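Local structure of carbohydrate kinase, FGGY (Novosphingobium aromaticivorans, 3H6E) at residues A[47-50]-A[51-54]; A[154-157]-A[158-161]. The protein probably phosphorylates a carbohydrate at the expense of ATP, as members of the FGGY kinase family do, although its own substrate is not established. One frame throughout, in Å; residues are numbered along the deposited sequence.

Contact 1: A[47-50]-A[51-54]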
loop_
_atom_site.group_PDB
_atom_site.type_symbol
_atom_site.label_atom_id
_atom_site.label_comp_id
_atom_site.label_asym_id
_atom_site.label_seq_id
_atom_site.Cartn_x
_atom_site.Cartn_y
_atom_site.Cartn_z
ATOM N N ARG A 47 -20.608 -3.559 0.447
ATOM C CA ARG A 47 -19.890 -4.758 0.035
ATOM C C ARG A 47 -19.029 -4.506 -1.192
ATOM O O ARG A 47 -19.340 -3.643 -2.014
ATOM C CB ARG A 47 -20.883 -5.883 -0.277
ATOM C CG ARG A 47 -22.014 -6.014 0.730
ATOM C CD ARG A 47 -21.536 -6.652 2.015
ATOM N NE ARG A 47 -21.690 -8.104 1.991
ATOM C CZ ARG A 47 -22.496 -8.780 2.804
ATOM N NH1 ARG A 47 -23.212 -8.138 3.715
ATOM N NH2 ARG A 47 -22.578 -10.100 2.719
ATOM N N LEU A 48 -17.939 -5.258 -1.305
ATOM C CA LEU A 48 -17.209 -5.350 -2.561
ATOM C C LEU A 48 -18.105 -6.088 -3.546
ATOM O O LEU A 48 -18.681 -7.124 -3.211
ATOM C CB LEU A 48 -15.899 -6.113 -2.368
ATOM C CG LEU A 48 -14.646 -5.310 -2.007
ATOM C CD1 LEU A 48 -14.995 -4.030 -1.265
ATOM C CD2 LEU A 48 -13.683 -6.170 -1.199
ATOM N N ASP A 49 -18.242 -5.552 -4.752
ATOM C CA ASP A 49 -19.148 -6.142 -5.728
ATOM C C ASP A 49 -18.476 -7.277 -6.486
ATOM O O ASP A 49 -18.074 -7.113 -7.636
ATOM C CB ASP A 49 -19.658 -5.082 -6.704
ATOM C CG ASP A 49 -20.903 -5.528 -7.446
ATOM O OD1 ASP A 49 -21.210 -6.741 -7.419
ATOM O OD2 ASP A 49 -21.573 -4.663 -8.052
ATOM N N ALA A 50 -18.369 -8.430 -5.834
ATOM C CA ALA A 50 -17.698 -9.591 -6.411
ATOM C C ALA A 50 -18.417 -10.167 -7.632
ATOM O O ALA A 50 -17.810 -10.320 -8.691
ATOM C CB ALA A 50 -17.489 -10.673 -5.349
ATOM N N PRO A 51 -19.713 -10.492 -7.491
ATOM C CA PRO A 51 -20.418 -11.109 -8.620
ATOM C C PRO A 51 -20.274 -10.266 -9.879
ATOM O O PRO A 51 -19.934 -10.783 -10.943
ATOM C CB PRO A 51 -21.883 -11.109 -8.163
ATOM C CG PRO A 51 -21.827 -11.026 -6.681
ATOM C CD PRO A 51 -20.615 -10.207 -6.362
ATOM N N ASP A 52 -20.513 -8.968 -9.740
ATOM C CA ASP A 52 -20.549 -8.060 -10.875
ATOM C C ASP A 52 -19.169 -7.812 -11.482
ATOM O O ASP A 52 -19.029 -7.719 -12.702
ATOM C CB ASP A 52 -21.193 -6.740 -10.459
ATOM C CG ASP A 52 -21.400 -5.805 -11.622
ATOM O OD1 ASP A 52 -22.088 -6.198 -12.589
ATOM O OD2 ASP A 52 -20.883 -4.673 -11.561
ATOM N N THR A 53 -18.154 -7.693 -10.636
ATOM C CA THR A 53 -16.796 -7.500 -11.129
ATOM C C THR A 53 -16.341 -8.736 -11.894
ATOM O O THR A 53 -15.636 -8.633 -12.903
ATOM C CB THR A 53 -15.808 -7.204 -9.991
ATOM O OG1 THR A 53 -16.073 -5.898 -9.465
ATOM C CG2 THR A 53 -14.378 -7.255 -10.503
ATOM N N GLY A 54 -16.756 -9.903 -11.409
ATOM C CA GLY A 54 -16.472 -11.156 -12.081
ATOM C C GLY A 54 -16.976 -11.120 -13.508
ATOM O O GLY A 54 -16.333 -11.640 -14.420
#

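Contact 2: A[154-157]-A[158-161]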
loop_
_atom_site.group_PDB
_atom_site.type_symbol
_atom_site.label_atom_id
_atom_site.label_comp_id
_atom_site.label_asym_id
_atom_site.label_seq_id
_atom_site.Cartn_x
_atom_site.Cartn_y
_atom_site.Cartn_z
ATOM N N GLN A 154 -6.499 -13.367 -3.774
ATOM C CA GLN A 154 -6.519 -14.793 -4.080
ATOM C C GLN A 154 -7.908 -15.250 -4.488
ATOM O O GLN A 154 -8.062 -16.283 -5.142
ATOM C CB GLN A 154 -6.024 -15.617 -2.888
ATOM C CG GLN A 154 -4.523 -15.582 -2.706
ATOM C CD GLN A 154 -3.994 -14.167 -2.594
ATOM O OE1 GLN A 154 -3.244 -13.705 -3.452
ATOM N NE2 GLN A 154 -4.403 -13.463 -1.543
ATOM N N TYR A 155 -8.924 -14.486 -4.098
ATOM C CA TYR A 155 -10.292 -14.867 -4.422
ATOM C C TYR A 155 -10.451 -14.942 -5.928
ATOM O O TYR A 155 -11.146 -15.810 -6.460
ATOM C CB TYR A 155 -11.318 -13.885 -3.856
ATOM C CG TYR A 155 -12.654 -14.059 -4.530
ATOM C CD1 TYR A 155 -13.479 -15.124 -4.204
ATOM C CD2 TYR A 155 -13.071 -13.192 -5.533
ATOM C CE1 TYR A 155 -14.694 -15.307 -4.835
ATOM C CE2 TYR A 155 -14.288 -13.365 -6.169
ATOM C CZ TYR A 155 -15.095 -14.426 -5.814
ATOM O OH TYR A 155 -16.309 -14.615 -6.435
ATOM N N TRP A 156 -9.791 -14.022 -6.613
ATOM C CA TRP A 156 -9.914 -13.927 -8.051
ATOM C C TRP A 156 -9.131 -15.029 -8.746
ATOM O O TRP A 156 -9.495 -15.467 -9.834
ATOM C CB TRP A 156 -9.501 -12.530 -8.510
ATOM C CG TRP A 156 -10.437 -11.511 -7.962
ATOM C CD1 TRP A 156 -10.185 -10.605 -6.972
ATOM C CD2 TRP A 156 -11.810 -11.334 -8.330
ATOM N NE1 TRP A 156 -11.311 -9.857 -6.722
ATOM C CE2 TRP A 156 -12.323 -10.286 -7.541
ATOM C CE3 TRP A 156 -12.653 -11.954 -9.259
ATOM C CZ2 TRP A 156 -13.640 -9.839 -7.656
ATOM C CZ3 TRP A 156 -13.958 -11.513 -9.370
ATOM C CH2 TRP A 156 -14.440 -10.466 -8.572
ATOM N N ALA A 157 -8.067 -15.491 -8.098
ATOM C CA ALA A 157 -7.290 -16.608 -8.623
ATOM C C ALA A 157 -8.034 -17.935 -8.452
ATOM O O ALA A 157 -7.668 -18.935 -9.056
ATOM C CB ALA A 157 -5.912 -16.669 -7.972
ATOM N N TRP A 158 -9.080 -17.936 -7.629
ATOM C CA TRP A 158 -9.918 -19.119 -7.438
ATOM C C TRP A 158 -11.129 -19.021 -8.356
ATOM O O TRP A 158 -11.732 -20.027 -8.730
ATOM C CB TRP A 158 -10.361 -19.228 -5.977
ATOM C CG TRP A 158 -11.567 -20.095 -5.752
ATOM C CD1 TRP A 158 -11.576 -21.399 -5.342
ATOM C CD2 TRP A 158 -12.941 -19.716 -5.912
ATOM N NE1 TRP A 158 -12.869 -21.856 -5.245
ATOM C CE2 TRP A 158 -13.726 -20.844 -5.588
ATOM C CE3 TRP A 158 -13.584 -18.536 -6.304
ATOM C CZ2 TRP A 158 -15.121 -20.825 -5.640
ATOM C CZ3 TRP A 158 -14.974 -18.520 -6.356
ATOM C CH2 TRP A 158 -15.724 -19.658 -6.025
ATOM N N PHE A 159 -11.476 -17.786 -8.703
ATOM C CA PHE A 159 -12.558 -17.496 -9.632
ATOM C C PHE A 159 -12.228 -18.077 -11.004
ATOM O O PHE A 159 -13.115 -18.515 -11.730
ATOM C CB PHE A 159 -12.737 -15.979 -9.733
ATOM C CG PHE A 159 -13.919 -15.549 -10.552
ATOM C CD1 PHE A 159 -15.167 -15.401 -9.968
ATOM C CD2 PHE A 159 -13.778 -15.269 -11.903
ATOM C CE1 PHE A 159 -16.258 -14.999 -10.719
ATOM C CE2 PHE A 159 -14.862 -14.866 -12.660
ATOM C CZ PHE A 159 -16.106 -14.731 -12.066
ATOM N N LEU A 160 -10.941 -18.077 -11.340
ATOM C CA LEU A 160 -10.467 -18.528 -12.644
ATOM C C LEU A 160 -9.908 -19.946 -12.603
ATOM O O LEU A 160 -9.522 -20.486 -13.638
ATOM C CB LEU A 160 -9.345 -17.615 -13.143
ATOM C CG LEU A 160 -9.496 -16.096 -13.194
ATOM C CD1 LEU A 160 -8.118 -15.453 -13.299
ATOM C CD2 LEU A 160 -10.383 -15.675 -14.357
ATOM N N THR A 161 -9.845 -20.545 -11.418
ATOM C CA THR A 161 -9.040 -21.751 -11.253
ATOM C C THR A 161 -9.708 -22.861 -10.439
ATOM O O THR A 161 -9.337 -24.032 -10.557
ATOM C CB THR A 161 -7.687 -21.406 -10.603
ATOM O OG1 THR A 161 -6.646 -22.196 -11.189
ATOM C CG2 THR A 161 -7.736 -21.645 -9.110
#

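Contact 1: A[47-50]-A[51-54]
Asp49 and Asp52 run their carboxylates past each other at a slant, with planes 30° apart, where the chain enters the helix 50-63. The carboxylate of Asp49 straddles the beta carbon of its partner: Asp49 OD1 lies 3.0 Å from Asp52 CB, and Asp49 OD2 is nearly as close to it. CG of Asp49 is turned anti to its own N (chi1 -162°), which swings the carboxylate forward over the first turn. There OD1 takes a hydrogen bond from the backbone, Asp52 N to Asp49 OD1 at 3.3 Å. The bond is rather long, and the N-H comes from well above the carboxylate plane. Asp49 holds the N-cap position, and this is its capping bond: a short acidic side chain suits the place because it can accept from a first-turn amide that has no helical carbonyl before it to pair with, and its charge probably interacts favourably with the helix dipole. Proline suits the place two residues on, since Pro51 lies in the first turn, where the missing N-H costs no helical bond; its CD lies beside Ala50 CB. The backbone carbonyl of Asp49 is gripped twice by one residue. Thr53 N and Thr53 OG1 both donate to Asp49 O, at 3.1 and 3.0 Å, and arrive from opposite faces of the carbonyl plane. The threonine hydroxyl can do this because it stands beside its own N (chi1 -70°). Gly54 N to Ala50 O, at 2.9 Å, continues the helical pattern. The two acids bring like charges together, Asp49 OD2 and Asp52 OD2 being 3.6 Å apart, but Asp52 forms salt bridges with Arg35 and Arg55, which probably offset the repulsion.

Contact 2: A[154-157]-A[158-161]
Trp156 lays CZ3 of its indole over one face of the Phe159 ring, 4.1 Å above the plane and displaced toward the rim, while Tyr155 OH comes to the edge of the same ring, 3.8 Å from Phe159 CD1. The indole of Trp156 has Tyr155 CD2 over the centre of one face, and its NE1 in turn sits in plane at the edge of the tyrosine ring. With its other edge, CD1 and CE1, Tyr155 meets Trp158 obliquely, with planes 33° apart and CE1 of Tyr155 3.6 Å from CZ3 of Trp158; the edge of that second indole also faces Tyr155 O. Both partners hold CG anti to the backbone N, chi1 163° in Tyr155 and 160° in Trp158, which turns both rings to the same flank. These residues form the last turn of helix 152-159, in the N-terminal domain of an FGGY kinase, a member of the actin-like ATPase clan. The backbone already loosens here: Tyr155 O takes Trp158 N at 3.2 Å from well above its carbonyl plane, an i to i+3 bond, and the i+4 bond from Phe159 N to the same oxygen is weak. A large indole suits position 156, which faces two neighbouring elements: Leu57 of helix 50-63 and Leu13 of strand 9-13. Small Ala157, by contrast, lets the helix lie close against Pro74 and Val208. Leu160, whose CG packs 3.4 Å from Trp156 O, extends the apolar surface to Ile72.

How the contacts relate
Contact 1 starts helix 50-63 and contact 2 finishes helix 152-159; the two helices touch where the start of one meets the end of the other, with contact centres about 13 Å apart. Trp156 CH2 lies 3.4 Å from Ala50 O, and Phe159 CZ is 3.6 Å from Gly54 CA, where the lack of a side chain lets the ring come close. Contact 1 is only partly buried, and its work is done by acids, a hydroxyl and backbone amides that satisfy a helix start. Contact 2 is largely buried, and relies on aromatic and aliphatic packing, while its helical hydrogen bonds grow weak.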